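Local atomic coordinates of putative nucleoprotein (Infectious salmon anemia virus, PDB entry 4EWC), a protein that encapsidates the negative-strand viral RNA genome into ribonucleoprotein, protecting it from nucleases and giving the template for transcription and replication. Residues I173-Q178 with T479-D484; Q515-D520 with G524-N529; G345-E350 with T377-D382; M398-I401 with S406-A409; D458-E461 with G466-R469. All coordinates share one frame; numbering follows the deposited sequence.

Interaction 1: I173-Q178 with T479-D484; sequences IWQNGQ and TKPKKD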
# COMPACT_ATOMS: atom_id res chain seq x y z
N ILE A 173 -16.42 6.10 26.25
CA ILE A 173 -16.61 6.52 24.87
C ILE A 173 -15.45 7.38 24.39
O ILE A 173 -15.12 8.42 24.98
CB ILE A 173 -17.93 7.27 24.70
CG1 ILE A 173 -19.09 6.34 25.04
CG2 ILE A 173 -18.07 7.78 23.26
CD1 ILE A 173 -20.42 7.04 25.27
N TRP A 174 -14.85 6.93 23.29
CA TRP A 174 -13.67 7.55 22.69
C TRP A 174 -13.71 9.07 22.64
O TRP A 174 -12.82 9.74 23.18
CB TRP A 174 -13.45 6.99 21.29
CG TRP A 174 -12.27 7.56 20.68
CD1 TRP A 174 -10.99 7.23 20.94
CD2 TRP A 174 -12.24 8.61 19.71
NE1 TRP A 174 -10.14 8.00 20.19
CE2 TRP A 174 -10.88 8.86 19.42
CE3 TRP A 174 -13.22 9.36 19.05
CZ2 TRP A 174 -10.48 9.83 18.49
CZ3 TRP A 174 -12.82 10.32 18.15
CH2 TRP A 174 -11.46 10.54 17.88
N GLN A 175 -14.74 9.61 22.00
CA GLN A 175 -14.93 11.06 21.89
C GLN A 175 -14.76 11.75 23.23
O GLN A 175 -14.28 12.88 23.28
CB GLN A 175 -16.32 11.41 21.33
CG GLN A 175 -16.50 11.25 19.85
CD GLN A 175 -16.86 9.83 19.47
OE1 GLN A 175 -16.76 8.91 20.30
NE2 GLN A 175 -17.31 9.64 18.23
N ASN A 176 -15.17 11.07 24.30
CA ASN A 176 -15.17 11.70 25.62
C ASN A 176 -13.76 11.82 26.26
O ASN A 176 -13.43 12.84 26.88
CB ASN A 176 -16.20 11.04 26.53
CG ASN A 176 -17.65 11.23 26.05
OD1 ASN A 176 -18.02 12.28 25.54
ND2 ASN A 176 -18.47 10.19 26.21
N GLY A 177 -12.94 10.78 26.11
CA GLY A 177 -11.54 10.90 26.46
C GLY A 177 -10.85 12.09 25.79
O GLY A 177 -10.17 12.87 26.46
N GLN A 178 -11.01 12.21 24.48
CA GLN A 178 -10.52 13.37 23.74
C GLN A 178 -11.01 14.67 24.35
O GLN A 178 -10.24 15.62 24.53
CB GLN A 178 -11.03 13.33 22.30
CG GLN A 178 -10.57 12.15 21.52
CD GLN A 178 -9.07 12.09 21.44
OE1 GLN A 178 -8.44 12.90 20.77
NE2 GLN A 178 -8.47 11.11 22.14
N THR A 479 -13.52 15.33 14.30
CA THR A 479 -13.63 14.31 15.33
C THR A 479 -14.64 14.73 16.39
O THR A 479 -15.15 13.90 17.14
CB THR A 479 -12.26 14.04 16.00
OG1 THR A 479 -11.63 15.29 16.31
CG2 THR A 479 -11.35 13.29 15.07
N LYS A 480 -14.96 16.02 16.42
CA LYS A 480 -15.76 16.60 17.49
C LYS A 480 -17.28 16.59 17.25
O LYS A 480 -17.76 17.07 16.22
CB LYS A 480 -15.28 18.02 17.74
CG LYS A 480 -13.83 18.06 18.06
CD LYS A 480 -13.33 19.48 18.13
CE LYS A 480 -11.83 19.54 18.00
NZ LYS A 480 -11.39 20.95 18.08
N PRO A 481 -18.04 16.04 18.21
CA PRO A 481 -19.51 15.99 18.09
C PRO A 481 -20.09 17.40 18.04
O PRO A 481 -19.64 18.26 18.78
CB PRO A 481 -19.95 15.29 19.39
CG PRO A 481 -18.73 14.61 19.91
CD PRO A 481 -17.55 15.42 19.45
N LYS A 482 -21.09 17.63 17.20
CA LYS A 482 -21.48 19.02 16.94
C LYS A 482 -22.70 19.50 17.71
O LYS A 482 -23.21 20.58 17.43
CB LYS A 482 -21.64 19.26 15.43
N LYS A 483 -23.16 18.72 18.69
CA LYS A 483 -24.30 19.09 19.54
C LYS A 483 -25.66 18.80 18.89
O LYS A 483 -26.64 18.53 19.57
CB LYS A 483 -24.23 20.53 20.08
N ASP A 484 -25.69 18.86 17.57
CA ASP A 484 -26.83 18.36 16.82
C ASP A 484 -26.52 16.94 16.35
O ASP A 484 -27.32 16.33 15.63
CB ASP A 484 -27.11 19.27 15.61
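The first turn of helix 174-188 packs, through W174 and Q175, against T479 and P481 in the loop that leads to strand 488-491, whose basic sequence K480-P481-K482-K483 is a probable nuclear localization signal. The contact is small, apolar in character and buried, and no hydrogen bond crosses it. The indole of W174 is thrown out from the helix by a first torsion that sets CG anti to the backbone N (chi1 -179°), which sends the six-membered ring toward the loop. There its CH2 corner meets the methyl CG2 of T479 at 3.9 Å, with the methyl lying at the ring edge, near the ring plane. On the same turn Q175 lays its aliphatic part against the loop, bending at chi2 (85°) so that the amide folds back. NE2 donates to the carbonyl oxygen of G431 in strand 429-432, which leaves the CG methylene to meet the loop. Strand 209-214 and Y487 also pack on P481, and C444 of helix 438-449 lies against both W174 and T479. The lysine K480 points away from the helix and is exposed, consistent with a signal displayed at the surface while its proline is used for packing. Q175 CG stands 4.0 Å from T479 O and 4.0 Å from P481 CG.

Interaction 2: Q515-D520 with G524-N529; sequences QVNVTD and GLAVFN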
# COMPACT_ATOMS: atom_id res chain seq x y z
N GLN A 515 11.53 -7.55 -7.55
CA GLN A 515 10.33 -6.94 -8.14
C GLN A 515 10.34 -5.42 -8.08
O GLN A 515 10.18 -4.82 -7.02
CB GLN A 515 9.01 -7.54 -7.56
CG GLN A 515 7.75 -6.67 -7.81
CD GLN A 515 6.41 -7.45 -7.86
OE1 GLN A 515 6.27 -8.46 -8.53
NE2 GLN A 515 5.41 -6.93 -7.20
N VAL A 516 10.52 -4.79 -9.23
CA VAL A 516 10.66 -3.35 -9.26
C VAL A 516 9.51 -2.64 -9.97
O VAL A 516 9.53 -1.42 -10.11
CB VAL A 516 12.01 -2.96 -9.89
CG1 VAL A 516 13.15 -3.45 -9.01
CG2 VAL A 516 12.13 -3.54 -11.29
N ASN A 517 8.52 -3.40 -10.44
CA ASN A 517 7.33 -2.80 -11.03
C ASN A 517 6.09 -3.66 -10.87
O ASN A 517 6.18 -4.87 -10.64
CB ASN A 517 7.54 -2.50 -12.53
CG ASN A 517 7.41 -3.74 -13.39
OD1 ASN A 517 8.01 -4.78 -13.08
ND2 ASN A 517 6.60 -3.66 -14.43
N VAL A 518 4.93 -3.04 -10.98
CA VAL A 518 3.71 -3.80 -11.01
C VAL A 518 2.92 -3.36 -12.23
O VAL A 518 3.28 -2.40 -12.90
CB VAL A 518 2.87 -3.63 -9.74
CG1 VAL A 518 3.61 -4.26 -8.59
CG2 VAL A 518 2.62 -2.16 -9.44
N THR A 519 1.86 -4.10 -12.53
CA THR A 519 0.93 -3.72 -13.57
C THR A 519 -0.41 -3.49 -12.93
O THR A 519 -0.63 -3.84 -11.76
CB THR A 519 0.83 -4.77 -14.70
OG1 THR A 519 0.45 -6.06 -14.18
CG2 THR A 519 2.16 -4.89 -15.43
N ASP A 520 -1.32 -2.89 -13.69
CA ASP A 520 -2.69 -2.87 -13.26
C ASP A 520 -3.34 -4.19 -13.67
O ASP A 520 -2.65 -5.12 -14.12
CB ASP A 520 -3.41 -1.68 -13.87
CG ASP A 520 -3.52 -1.76 -15.37
OD1 ASP A 520 -3.15 -2.79 -15.98
OD2 ASP A 520 -3.98 -0.76 -15.97
N GLY A 524 -1.85 -3.13 -18.84
CA GLY A 524 -1.69 -2.05 -19.78
C GLY A 524 -0.79 -0.96 -19.26
O GLY A 524 -0.07 -0.30 -20.00
N LEU A 525 -0.80 -0.80 -17.95
CA LEU A 525 -0.14 0.31 -17.29
C LEU A 525 0.81 -0.24 -16.24
O LEU A 525 0.50 -1.19 -15.54
CB LEU A 525 -1.22 1.17 -16.65
CG LEU A 525 -0.78 2.41 -15.90
CD1 LEU A 525 -0.49 3.51 -16.89
CD2 LEU A 525 -1.88 2.82 -14.95
N ALA A 526 1.98 0.34 -16.11
CA ALA A 526 2.88 -0.12 -15.08
C ALA A 526 3.26 0.98 -14.10
O ALA A 526 3.40 2.13 -14.48
CB ALA A 526 4.12 -0.75 -15.68
N VAL A 527 3.36 0.62 -12.82
CA VAL A 527 3.95 1.51 -11.84
C VAL A 527 5.27 0.89 -11.45
O VAL A 527 5.38 -0.33 -11.29
CB VAL A 527 3.04 1.75 -10.60
CG1 VAL A 527 3.78 2.54 -9.52
CG2 VAL A 527 1.81 2.49 -11.01
N PHE A 528 6.29 1.71 -11.31
CA PHE A 528 7.64 1.19 -11.16
C PHE A 528 8.49 2.05 -10.21
O PHE A 528 8.17 3.21 -9.96
CB PHE A 528 8.28 1.11 -12.54
CG PHE A 528 8.26 2.40 -13.28
CD1 PHE A 528 9.30 3.31 -13.13
CD2 PHE A 528 7.21 2.72 -14.12
CE1 PHE A 528 9.28 4.52 -13.81
CE2 PHE A 528 7.19 3.92 -14.80
CZ PHE A 528 8.22 4.81 -14.64
N ASN A 529 9.55 1.45 -9.67
CA ASN A 529 10.48 2.15 -8.77
C ASN A 529 11.50 2.96 -9.58
O ASN A 529 12.44 2.40 -10.16
CB ASN A 529 11.19 1.14 -7.90
CG ASN A 529 12.16 1.78 -6.91
OD1 ASN A 529 13.03 2.56 -7.29
ND2 ASN A 529 12.01 1.42 -5.63
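Strands 517-519 and 526-528 run antiparallel at 162°, their axes 4.6 Å apart, as the two arms of a β-hairpin. V518 and V527 form the hydrogen-bonded pair: V518 N gives to V527 O at 2.8 Å, and V527 N returns to V518 O at 3.0 Å. N517-F528 and T519-A526 are the non-hydrogen-bonded pairs beside it. The ladder is extended at one end by N529 N to V516 O (2.9 Å), at the other by D520 N to L525 O (3.1 Å). Near the turn the D520 carboxylate reaches across, with OD1 accepting from G524 N at 3.2 Å on its syn side. On one face V518 and V527 lie side by side, CG2 of V518 4.1 Å from CB of V527. On the other, N517 CB rests 3.7 Å from F528 CB, while N517 ND2 lies beside the A526 methyl; N517 OD1 is bonded to T293 of the second subunit. Much of the hairpin lies against that subunit, consistent with the exchanged tail loop by which orthomyxovirus nucleoproteins oligomerise. A526 meets L380 of the second subunit. At the base of the hairpin, N529 caps helix 530-536 through OD1 to A532 N and ties ND2 to S564 O of helix 550-564, while V516 packs on A532 and F528 on I533.

Interaction 3: G345-E350 with T377-D382; sequences GRCRTE and TSFLID
T349 and D382 face each other with their side chains at about a right angle, and the threonine methyl does the touching: CG2 comes within 3.6 Å of D382 CG and a similar distance of both carboxylate oxygens. The T349 first torsion (chi1 70°) accounts for this division of labour. It places OG1 between the backbone N and the carbonyl carbon, where it is hydrogen-bonded to Q352 OE1 and caps the start of helix 350-358, and leaves CG2 for the aspartate. The methyl can offer only van der Waals contact; D382 OD2 is in a salt bridge with R563.

Two residues earlier in the chain, C347 SG approaches the ring of F379 obliquely, 3.9 Å from CZ and 5.1 Å from the ring centroid, 65° off the ring normal. This is a cysteine sulfur-aromatic contact, in a buried place where Q352 of helix 350-358 also touches both residues. R348 brings its guanidinium edge-on to the end of the opposite helix, NH1 lying 4.3 Å from D382 C, and it is the carbonyl oxygen of P383 that NH1 bonds. The nearest carboxylate oxygen, D382 OD1, is 4.9 Å from NH1, too far for a salt bridge, although the opposite charges would still be expected to attract weakly.

The contact therefore joins the connection between helices 334-346 and 350-358 to the C-terminal end of helix 369-381, an interhelical junction of the kind expected in the helical bundle of this nucleoprotein.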
# COMPACT_ATOMS: atom_id res chain seq x y z
N GLY A 345 20.33 22.27 15.20
CA GLY A 345 20.26 21.15 16.13
C GLY A 345 19.23 20.09 15.76
O GLY A 345 19.35 18.95 16.18
N ARG A 346 18.21 20.45 15.00
CA ARG A 346 17.20 19.46 14.65
C ARG A 346 17.62 18.64 13.45
O ARG A 346 17.05 17.59 13.17
CB ARG A 346 15.81 20.09 14.45
CG ARG A 346 15.17 20.57 15.75
CD ARG A 346 13.74 20.99 15.56
NE ARG A 346 12.81 19.86 15.53
CZ ARG A 346 11.49 20.00 15.42
NH1 ARG A 346 10.96 21.21 15.32
NH2 ARG A 346 10.69 18.93 15.40
N CYS A 347 18.64 19.12 12.75
CA CYS A 347 19.17 18.39 11.61
C CYS A 347 19.88 17.11 12.02
O CYS A 347 20.58 17.06 13.04
CB CYS A 347 20.12 19.26 10.79
SG CYS A 347 19.36 20.68 10.09
N ARG A 348 19.70 16.08 11.20
CA ARG A 348 20.24 14.77 11.47
C ARG A 348 21.17 14.31 10.36
O ARG A 348 21.76 13.23 10.44
CB ARG A 348 19.12 13.78 11.66
CG ARG A 348 18.33 14.03 12.93
CD ARG A 348 16.98 13.34 12.90
NE ARG A 348 17.09 11.90 12.73
CZ ARG A 348 16.81 11.26 11.60
NH1 ARG A 348 16.39 11.92 10.52
NH2 ARG A 348 16.95 9.93 11.55
N THR A 349 21.30 15.13 9.32
CA THR A 349 22.36 14.94 8.37
C THR A 349 23.18 16.22 8.27
O THR A 349 22.67 17.31 8.52
CB THR A 349 21.84 14.54 6.97
OG1 THR A 349 21.18 15.66 6.36
CG2 THR A 349 20.90 13.34 7.06
N GLU A 350 24.45 16.08 7.90
CA GLU A 350 25.36 17.22 7.84
C GLU A 350 24.94 18.17 6.75
O GLU A 350 25.05 19.39 6.89
CB GLU A 350 26.79 16.75 7.58
CG GLU A 350 27.79 17.89 7.46
CD GLU A 350 28.03 18.60 8.79
OE1 GLU A 350 27.43 18.18 9.80
OE2 GLU A 350 28.82 19.56 8.82
N THR A 377 12.87 20.80 1.25
CA THR A 377 12.84 19.57 0.47
C THR A 377 13.68 18.48 1.13
O THR A 377 13.27 17.32 1.18
CB THR A 377 13.35 19.77 -0.96
OG1 THR A 377 12.48 20.69 -1.65
CG2 THR A 377 13.39 18.46 -1.71
N SER A 378 14.84 18.87 1.65
CA SER A 378 15.72 17.93 2.31
C SER A 378 15.01 17.31 3.51
O SER A 378 15.17 16.13 3.81
CB SER A 378 17.03 18.59 2.74
OG SER A 378 16.86 19.48 3.83
N PHE A 379 14.22 18.13 4.18
CA PHE A 379 13.49 17.70 5.36
C PHE A 379 12.44 16.65 5.03
O PHE A 379 12.10 15.84 5.87
CB PHE A 379 12.90 18.91 6.08
CG PHE A 379 13.82 19.51 7.09
CD1 PHE A 379 14.45 18.68 8.02
CD2 PHE A 379 14.07 20.87 7.12
CE1 PHE A 379 15.31 19.21 8.97
CE2 PHE A 379 14.94 21.41 8.06
CZ PHE A 379 15.57 20.58 8.99
N LEU A 380 11.95 16.66 3.79
CA LEU A 380 11.08 15.60 3.31
C LEU A 380 11.85 14.30 3.09
O LEU A 380 11.31 13.22 3.26
CB LEU A 380 10.42 15.98 1.99
CG LEU A 380 9.60 17.26 1.91
CD1 LEU A 380 8.96 17.27 0.54
CD2 LEU A 380 8.55 17.35 3.03
N ILE A 381 13.10 14.42 2.66
CA ILE A 381 13.97 13.27 2.53
C ILE A 381 14.49 12.73 3.90
O ILE A 381 14.46 11.53 4.15
CB ILE A 381 15.19 13.60 1.64
CG1 ILE A 381 14.73 13.98 0.23
CG2 ILE A 381 16.18 12.42 1.60
CD1 ILE A 381 15.81 14.74 -0.55
N ASP A 382 14.96 13.64 4.75
CA ASP A 382 15.51 13.28 6.05
C ASP A 382 14.87 14.10 7.16
O ASP A 382 15.35 15.18 7.47
CB ASP A 382 17.01 13.57 6.07
CG ASP A 382 17.83 12.51 5.37
OD1 ASP A 382 17.81 11.34 5.84
OD2 ASP A 382 18.50 12.84 4.35

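Interaction 4: M398-I401 with S406-A409; sequences MMYI and SVLA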
# COMPACT_ATOMS: atom_id res chain seq x y z
N MSE A 398 -7.82 5.64 30.77
CA MSE A 398 -8.57 5.90 31.99
C MSE A 398 -9.21 4.63 32.50
O MSE A 398 -9.15 4.36 33.71
CB MSE A 398 -9.62 6.96 31.70
CG MSE A 398 -9.00 8.35 31.76
SE MSE A 398 -10.23 9.67 30.99
CE MSE A 398 -10.90 10.45 32.67
N MSE A 399 -9.82 3.85 31.62
CA MSE A 399 -10.45 2.58 32.01
C MSE A 399 -9.43 1.62 32.62
O MSE A 399 -9.69 0.99 33.64
CB MSE A 399 -11.09 1.89 30.80
CG MSE A 399 -12.45 2.40 30.41
SE MSE A 399 -13.12 1.45 28.80
CE MSE A 399 -13.03 -0.39 29.49
N TYR A 400 -8.29 1.50 31.96
CA TYR A 400 -7.27 0.52 32.32
C TYR A 400 -6.78 0.82 33.73
O TYR A 400 -6.68 -0.08 34.56
CB TYR A 400 -6.16 0.55 31.28
CG TYR A 400 -5.00 -0.39 31.53
CD1 TYR A 400 -5.04 -1.70 31.07
CD2 TYR A 400 -3.87 0.05 32.18
CE1 TYR A 400 -3.98 -2.56 31.28
CE2 TYR A 400 -2.80 -0.80 32.40
CZ TYR A 400 -2.86 -2.10 31.96
OH TYR A 400 -1.80 -2.95 32.19
N ILE A 401 -6.53 2.10 34.01
CA ILE A 401 -6.20 2.56 35.35
C ILE A 401 -7.36 2.42 36.36
O ILE A 401 -7.15 2.02 37.50
CB ILE A 401 -5.70 3.99 35.33
CG1 ILE A 401 -4.50 4.11 34.39
CG2 ILE A 401 -5.30 4.45 36.73
CD1 ILE A 401 -4.05 5.53 34.15
N SER A 406 -1.68 -0.84 36.82
CA SER A 406 -0.64 0.17 37.04
C SER A 406 0.22 0.44 35.81
O SER A 406 0.70 -0.50 35.16
CB SER A 406 0.26 -0.28 38.18
OG SER A 406 1.34 0.63 38.36
N VAL A 407 0.43 1.71 35.50
CA VAL A 407 1.28 2.07 34.36
C VAL A 407 2.62 2.65 34.77
O VAL A 407 3.41 3.09 33.91
CB VAL A 407 0.58 3.09 33.45
CG1 VAL A 407 -0.72 2.50 32.90
CG2 VAL A 407 0.32 4.38 34.22
N LEU A 408 2.91 2.64 36.06
CA LEU A 408 4.15 3.24 36.54
C LEU A 408 5.37 2.58 35.93
O LEU A 408 6.38 3.24 35.69
CB LEU A 408 4.21 3.21 38.06
CG LEU A 408 3.05 3.97 38.71
CD1 LEU A 408 3.18 3.94 40.22
CD2 LEU A 408 2.95 5.42 38.17
N ALA A 409 5.29 1.28 35.66
CA ALA A 409 6.45 0.57 35.11
C ALA A 409 6.43 0.49 33.58
O ALA A 409 7.12 -0.32 32.99
CB ALA A 409 6.56 -0.83 35.72
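Y400 and V407 carry the close part of this contact, which sets the last turns of helix 394-402 against the loop that follows it. The tyrosine side chain is extended, CG anti to the backbone N (chi1 179°), which brings the ring to the loop. V407 CG1 meets the ring at its edge, near the ring plane, 3.9 Å from CE2 and 4.1 Å from CD2, and the two side chains run alongside in opposing senses. From the neighbouring helix position I401 adds a looser touch, its CG1 4.4 Å from the same V407 CG1, so one valine methyl serves both helix residues. The packing continues beyond the segments: I422 of helix 417-425 lies against both Y400 and V407, and F155 and P156 of helix 142-162 lie against I401.

The other side is much more open. S406 is exposed, and its side chain leaves in the direction away from the helix; toward the helix it offers its backbone, with O 4.5 Å from Y400 CE2 near the ring plane. The hydroxyl serves the loop itself: OG accepts a weak bond from L408 N at 3.4 Å, in the manner of an ST turn. L408 and A409, also exposed, carry the chain away from the helix. No hydrogen bond links the two segments, and the buried valine is held by apolar contact.

The loop after helix 394-402 thus turns back on that helix through V407 before leading into helix 417-425, an interhelical connection.

Interaction 5: D458-E461 with G466-R469; sequences DIIE and GSER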
# COMPACT_ATOMS: atom_id res chain seq x y z
N ASP A 458 0.50 2.44 5.02
CA ASP A 458 0.74 1.02 5.28
C ASP A 458 0.87 0.78 6.77
O ASP A 458 0.31 -0.17 7.31
CB ASP A 458 2.01 0.55 4.60
CG ASP A 458 1.93 0.63 3.09
OD1 ASP A 458 1.25 -0.25 2.51
OD2 ASP A 458 2.56 1.55 2.49
N ILE A 459 1.63 1.66 7.44
CA ILE A 459 1.84 1.54 8.86
C ILE A 459 0.53 1.69 9.62
O ILE A 459 0.19 0.82 10.44
CB ILE A 459 2.87 2.56 9.40
CG1 ILE A 459 4.23 2.34 8.74
CG2 ILE A 459 3.02 2.43 10.93
CD1 ILE A 459 5.30 3.30 9.24
N ILE A 460 -0.16 2.80 9.36
CA ILE A 460 -1.51 3.04 9.89
C ILE A 460 -2.39 1.80 9.74
O ILE A 460 -3.00 1.35 10.70
CB ILE A 460 -2.24 4.17 9.13
CG1 ILE A 460 -1.56 5.52 9.38
CG2 ILE A 460 -3.68 4.21 9.54
CD1 ILE A 460 -1.69 6.00 10.80
N GLU A 461 -2.45 1.25 8.53
CA GLU A 461 -3.31 0.10 8.30
C GLU A 461 -2.90 -1.10 9.16
O GLU A 461 -3.75 -1.77 9.74
CB GLU A 461 -3.33 -0.29 6.83
CG GLU A 461 -4.34 -1.37 6.52
CD GLU A 461 -5.67 -0.78 6.12
OE1 GLU A 461 -5.66 0.24 5.38
OE2 GLU A 461 -6.73 -1.34 6.53
N GLY A 466 -8.16 -2.47 9.76
CA GLY A 466 -9.52 -2.12 9.40
C GLY A 466 -9.71 -0.62 9.30
O GLY A 466 -10.79 -0.16 8.93
N SER A 467 -8.69 0.15 9.65
CA SER A 467 -8.82 1.59 9.52
C SER A 467 -8.78 1.99 8.04
O SER A 467 -8.27 1.24 7.19
CB SER A 467 -7.74 2.31 10.32
OG SER A 467 -6.46 1.91 9.88
N GLU A 468 -9.30 3.18 7.76
CA GLU A 468 -9.36 3.72 6.42
C GLU A 468 -8.00 4.32 5.99
O GLU A 468 -7.43 5.16 6.69
CB GLU A 468 -10.49 4.76 6.36
CG GLU A 468 -10.61 5.49 5.05
CD GLU A 468 -11.06 4.58 3.92
OE1 GLU A 468 -12.23 4.12 3.96
OE2 GLU A 468 -10.23 4.33 2.99
N ARG A 469 -7.49 3.89 4.84
CA ARG A 469 -6.15 4.26 4.38
C ARG A 469 -6.14 5.54 3.52
O ARG A 469 -5.09 6.16 3.29
CB ARG A 469 -5.52 3.07 3.66
CG ARG A 469 -4.70 3.36 2.44
CD ARG A 469 -4.32 2.09 1.68
NE ARG A 469 -3.24 1.33 2.31
CZ ARG A 469 -1.98 1.33 1.87
NH1 ARG A 469 -1.65 2.06 0.82
NH2 ARG A 469 -1.07 0.60 2.49
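The ionic part lies between D458 on helix 457-463 and R469 in the loop after it. R469 NH2 donates to D458 OD1 in a salt bridge modelled at 2.5 Å, a doubtful length at this resolution. One nitrogen of the arginine is used, with carboxylate and guanidinium planes turned 71° apart. E461 may add a longer-range attraction: its OE1 sits near the guanidinium plane, at the edge, 4.1 Å from R469 NE, which falls short of a salt bridge. Van der Waals contacts accompany these charges. E461 OE1 lies 3.3 Å from R469 CB, and its other oxygen, OE2, lies near S467 O, an acceptor that cannot bond to an ionised carboxylate. I460 CG2 meets S467 OG at 3.6 Å, while that hydroxyl is hydrogen-bonded to V464 O. Of the remaining polar ends, D458 OD2 is bonded to S584 OG, and a weak, long ion pair is reciprocal across the dimer, R469 NH1 of each subunit facing D458 OD1 of the other. With D458 and E461 of helix 457-463 near it and D458 of the second subunit at longer range, R469 probably remains charged and offsets the negative groups gathered there.

How the interactions relate
Interactions 3, 4 and 5 all fall in the long span of chain between the two segments of interaction 1, whereas interaction 2 comes later. Interactions 1 and 4 lie 23 Å apart between centres, yet their nearest atoms are only about 5 Å apart without touching. Interactions 2 and 3 stand 30 Å apart within one chain but meet between subunits: L380 packs on N517 of the second subunit, and R348 on G524 of the second subunit. Interaction 5, with its centre 22 Å from that of interaction 2, also reaches the interface, where I459 touches S521 of the second subunit. Interactions 2, 3 and 5 thus border the dimer contact; interactions 1 and 4 do not.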